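PDB 4QR2: CRISPR-associated endoribonuclease Cas2 from Streptococcus pyogenes serotype M1, which probably acts as a magnesium-dependent endonuclease in CRISPR adaptive immunity, working as a homodimer that assembles with a Cas1 dimer. Local coordinates for residues L4-V9 against N36-C41. Sequence-based numbering, arbitrary orientation.
Sequences LVTYDV and NSVFEC
Val5 and Phe39 face each other as an antiparallel hydrogen-bonded pair, and each satisfies both backbone polar groups of the other: Val5 N donates to Phe39 O over 2.8 Å, almost straight at 173°, and Phe39 N returns a bond to Val5 O at 2.9 Å. Each acceptor also takes a CA-H...O contact, from Leu4 CA to Phe39 O and from Val38 CA to Val5 O, the latter at 3.3 Å. Two residues along, Tyr7 N reaches Ser37 O at 3.0 Å, just before strand 38-42 begins. These bonds join the two central strands of the four-stranded antiparallel sheet in the ferredoxin-like fold of Cas2; Leu4, Thr6 and Asp8 spend their backbone bonds on strand 65-71. On the face of Val5 and Phe39, which is covered by helix 14-27, Val5 CG2 meets Cys41 SG at 4.1 Å, while Tyr7 OH bonds to Asp64. On the other, Leu4 CG stands anti to the backbone N (chi1 -173°), bringing CD1 to 3.6 Å from Val38 CG1 and 3.7 Å from Glu40 CG. Here two polar side chains find partners on the second subunit: its Gln35 bonds to Thr6 OG1, and Glu40 OE2 forms a salt bridge with its Arg67 and a hydrogen bond with its Tyr69. Asp8, the predicted catalytic magnesium ligand, accepts at OD2 a bond from the backbone N of Asn36 of that subunit.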
loop_
_atom_site.group_PDB
_atom_site.type_symbol
_atom_site.label_atom_id
_atom_site.label_comp_id
_atom_site.label_asym_id
_atom_site.label_seq_id
_atom_site.Cartn_x
_atom_site.Cartn_y
_atom_site.Cartn_z
ATOM N N LEU A 4 -3.877 -5.557 6.129
ATOM C CA LEU A 4 -3.194 -5.060 4.911
ATOM C C LEU A 4 -1.736 -4.726 5.173
ATOM O O LEU A 4 -1.414 -3.918 6.053
ATOM C CB LEU A 4 -3.913 -3.812 4.401
ATOM C CG LEU A 4 -3.458 -3.258 3.075
ATOM C CD1 LEU A 4 -3.855 -4.191 1.983
ATOM C CD2 LEU A 4 -3.970 -1.863 2.810
ATOM N N VAL A 5 -0.852 -5.322 4.397
ATOM C CA VAL A 5 0.571 -5.126 4.566
ATOM C C VAL A 5 1.064 -4.293 3.381
ATOM O O VAL A 5 0.936 -4.742 2.212
ATOM C CB VAL A 5 1.342 -6.476 4.573
ATOM C CG1 VAL A 5 2.834 -6.270 4.802
ATOM C CG2 VAL A 5 0.854 -7.424 5.663
ATOM N N THR A 6 1.710 -3.147 3.668
ATOM C CA THR A 6 2.319 -2.360 2.667
ATOM C C THR A 6 3.819 -2.215 2.913
ATOM O O THR A 6 4.272 -1.776 3.955
ATOM C CB THR A 6 1.570 -0.981 2.469
ATOM O OG1 THR A 6 1.762 -0.194 3.670
ATOM C CG2 THR A 6 0.061 -1.110 2.300
ATOM N N TYR A 7 4.603 -2.688 1.925
ATOM C CA TYR A 7 6.034 -2.755 2.022
ATOM C C TYR A 7 6.681 -1.757 1.098
ATOM O O TYR A 7 6.461 -1.776 -0.109
ATOM C CB TYR A 7 6.549 -4.186 1.678
ATOM C CG TYR A 7 8.057 -4.393 1.821
ATOM C CD1 TYR A 7 8.784 -3.760 2.789
ATOM C CD2 TYR A 7 8.719 -5.248 0.981
ATOM C CE1 TYR A 7 10.107 -4.015 2.974
ATOM C CE2 TYR A 7 10.053 -5.506 1.123
ATOM C CZ TYR A 7 10.779 -4.892 2.080
ATOM O OH TYR A 7 12.121 -5.154 2.216
ATOM N N ASP A 8 7.468 -0.836 1.666
ATOM C CA ASP A 8 8.208 0.173 0.911
ATOM C C ASP A 8 9.683 -0.228 0.889
ATOM O O ASP A 8 10.371 -0.216 1.918
ATOM C CB ASP A 8 8.101 1.495 1.647
ATOM C CG ASP A 8 8.642 2.704 0.863
ATOM O OD1 ASP A 8 9.216 2.558 -0.182
ATOM O OD2 ASP A 8 8.462 3.863 1.386
ATOM N N VAL A 9 10.106 -0.602 -0.300
ATOM C CA VAL A 9 11.460 -1.015 -0.561
ATOM C C VAL A 9 11.795 -0.443 -1.944
ATOM O O VAL A 9 10.950 -0.300 -2.834
ATOM C CB VAL A 9 11.620 -2.535 -0.507
ATOM C CG1 VAL A 9 10.775 -3.189 -1.583
ATOM C CG2 VAL A 9 13.061 -2.962 -0.619
ATOM N N ASN A 36 2.380 -5.244 -6.389
ATOM C CA ASN A 36 3.767 -5.655 -6.267
ATOM C C ASN A 36 4.177 -5.760 -4.812
ATOM O O ASN A 36 4.878 -6.708 -4.393
ATOM C CB ASN A 36 4.631 -4.644 -7.008
ATOM C CG ASN A 36 6.079 -5.026 -7.123
ATOM O OD1 ASN A 36 6.992 -4.194 -6.920
ATOM N ND2 ASN A 36 6.308 -6.203 -7.561
ATOM N N SER A 37 3.791 -4.768 -4.016
ATOM C CA SER A 37 4.269 -4.709 -2.620
ATOM C C SER A 37 3.144 -4.468 -1.656
ATOM O O SER A 37 3.354 -3.865 -0.590
ATOM C CB SER A 37 5.361 -3.631 -2.503
ATOM O OG SER A 37 4.872 -2.304 -2.852
ATOM N N VAL A 38 1.945 -4.929 -2.004
ATOM C CA VAL A 38 0.823 -4.852 -1.092
ATOM C C VAL A 38 0.139 -6.237 -0.980
ATOM O O VAL A 38 -0.150 -6.942 -1.990
ATOM C CB VAL A 38 -0.212 -3.742 -1.563
ATOM C CG1 VAL A 38 -1.426 -3.665 -0.642
ATOM C CG2 VAL A 38 0.420 -2.373 -1.650
ATOM N N PHE A 39 -0.130 -6.613 0.275
ATOM C CA PHE A 39 -0.648 -7.940 0.595
ATOM C C PHE A 39 -1.873 -7.846 1.490
ATOM O O PHE A 39 -1.887 -7.150 2.477
ATOM C CB PHE A 39 0.421 -8.859 1.213
ATOM C CG PHE A 39 1.728 -8.801 0.518
ATOM C CD1 PHE A 39 2.639 -7.769 0.756
ATOM C CD2 PHE A 39 2.030 -9.729 -0.450
ATOM C CE1 PHE A 39 3.837 -7.699 0.028
ATOM C CE2 PHE A 39 3.201 -9.669 -1.156
ATOM C CZ PHE A 39 4.112 -8.637 -0.942
ATOM N N GLU A 40 -2.913 -8.595 1.125
ATOM C CA GLU A 40 -4.086 -8.694 1.943
ATOM C C GLU A 40 -4.056 -10.001 2.692
ATOM O O GLU A 40 -4.208 -11.072 2.086
ATOM C CB GLU A 40 -5.320 -8.562 1.056
ATOM C CG GLU A 40 -5.599 -7.158 0.555
ATOM C CD GLU A 40 -6.734 -7.036 -0.455
ATOM O OE1 GLU A 40 -7.422 -8.092 -0.849
ATOM O OE2 GLU A 40 -6.934 -5.873 -0.900
ATOM N N CYS A 41 -3.830 -9.956 4.001
ATOM C CA CYS A 41 -3.489 -11.172 4.755
ATOM C C CYS A 41 -4.581 -11.463 5.767
ATOM O O CYS A 41 -5.213 -10.576 6.290
ATOM C CB CYS A 41 -2.129 -11.078 5.479
ATOM S SG CYS A 41 -0.753 -10.936 4.369
#